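Local coordinates for protein YohF (Salmonella typhimurium, PDB 6WON) that probably acts as an acetoin dehydrogenase, an oxidoreductase of the short-chain dehydrogenase/reductase family, at residues A19-L24 with A220-A224. Numbering follows the deposited sequence.
Sequences ACALLL and ASLVA
Ala220 sets its methyl against the backbone of helix 15-27, where Ala220 CB lies 3.6 Å from both Ala19 C and Cys20 N. The small residues let the backbones approach: the CA atoms of Cys20 and Ala220 are 4.5 Å apart. Ala19 CB adds a methyl-to-methyl contact with Ala220 CB at 3.7 Å. The rest is van der Waals packing, mostly between apolar side chains, and no hydrogen bond crosses the interface. Leu23 has CG anti to its backbone N (chi1 -171°), which carries CD2 across to the other helix. Leu23 CD2 rests 3.7 Å from Ala224 CB, and also touches Ala220 O. On the buried side, Cys20 SG meets the branched end of Val223, with Val223 CG2 3.9 Å away. Leu24 reaches Ala224 more loosely through CD2. The short segments run in broadly the same direction, at 49°, with axes 8.8 Å apart. Ser221 OG hydrogen-bonds Trp225 NE1 of the second subunit. In this Rossmann-type fold, the contact joins the first helix after strand 6-9 to the helix before strand 238-241. Cys20 and Leu24 also pack on strand 6-9, Leu222 covers strand 238-241, and Leu22 packs on helix 39-50.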
# COMPACT_ATOMS: atom_id res chain seq x y z
N ALA B 19 -29.22 2.06 0.14
CA ALA B 19 -28.87 3.03 -0.88
C ALA B 19 -28.39 2.35 -2.16
O ALA B 19 -28.81 2.73 -3.26
CB ALA B 19 -27.81 4.00 -0.33
N CYS B 20 -27.55 1.32 -2.05
CA CYS B 20 -27.13 0.56 -3.23
C CYS B 20 -28.32 -0.08 -3.93
O CYS B 20 -28.45 0.01 -5.16
CB CYS B 20 -26.10 -0.52 -2.86
SG CYS B 20 -24.55 0.11 -2.15
N ALA B 21 -29.19 -0.73 -3.17
CA ALA B 21 -30.31 -1.43 -3.79
C ALA B 21 -31.20 -0.47 -4.57
O ALA B 21 -31.65 -0.79 -5.68
CB ALA B 21 -31.12 -2.17 -2.73
N LEU B 22 -31.47 0.70 -4.00
CA LEU B 22 -32.38 1.64 -4.65
C LEU B 22 -31.74 2.29 -5.86
O LEU B 22 -32.40 2.52 -6.88
CB LEU B 22 -32.83 2.69 -3.63
CG LEU B 22 -33.81 2.21 -2.55
CD1 LEU B 22 -34.30 3.39 -1.71
CD2 LEU B 22 -34.99 1.48 -3.16
N LEU B 23 -30.45 2.61 -5.79
CA LEU B 23 -29.79 3.20 -6.95
C LEU B 23 -29.71 2.19 -8.09
O LEU B 23 -29.93 2.55 -9.25
CB LEU B 23 -28.41 3.72 -6.57
CG LEU B 23 -27.68 4.55 -7.61
CD1 LEU B 23 -28.60 5.65 -8.23
CD2 LEU B 23 -26.45 5.15 -6.96
N LEU B 24 -29.42 0.93 -7.76
CA LEU B 24 -29.34 -0.09 -8.81
C LEU B 24 -30.71 -0.33 -9.43
O LEU B 24 -30.82 -0.46 -10.65
CB LEU B 24 -28.77 -1.39 -8.24
CG LEU B 24 -27.29 -1.34 -7.85
CD1 LEU B 24 -26.82 -2.61 -7.10
CD2 LEU B 24 -26.41 -1.04 -9.07
N ALA B 220 -23.05 4.36 -2.36
CA ALA B 220 -23.88 3.74 -3.39
C ALA B 220 -23.50 4.23 -4.79
O ALA B 220 -23.47 3.45 -5.74
CB ALA B 220 -25.36 4.01 -3.10
N SER B 221 -23.17 5.52 -4.92
CA SER B 221 -22.85 6.05 -6.24
C SER B 221 -21.67 5.32 -6.88
O SER B 221 -21.71 4.99 -8.07
CB SER B 221 -22.56 7.55 -6.14
OG SER B 221 -22.29 8.08 -7.42
N LEU B 222 -20.63 5.03 -6.10
CA LEU B 222 -19.49 4.31 -6.65
C LEU B 222 -19.84 2.86 -6.94
O LEU B 222 -19.46 2.32 -7.98
CB LEU B 222 -18.31 4.38 -5.69
CG LEU B 222 -17.07 3.66 -6.23
CD1 LEU B 222 -16.60 4.32 -7.54
CD2 LEU B 222 -15.92 3.61 -5.21
N VAL B 223 -20.57 2.22 -6.03
CA VAL B 223 -21.03 0.85 -6.27
C VAL B 223 -21.81 0.78 -7.58
O VAL B 223 -21.61 -0.15 -8.38
CB VAL B 223 -21.87 0.36 -5.08
CG1 VAL B 223 -22.56 -0.96 -5.44
CG2 VAL B 223 -21.00 0.18 -3.82
N ALA B 224 -22.70 1.75 -7.82
CA ALA B 224 -23.43 1.79 -9.09
C ALA B 224 -22.48 1.91 -10.28
O ALA B 224 -22.66 1.23 -11.29
CB ALA B 224 -24.41 2.96 -9.11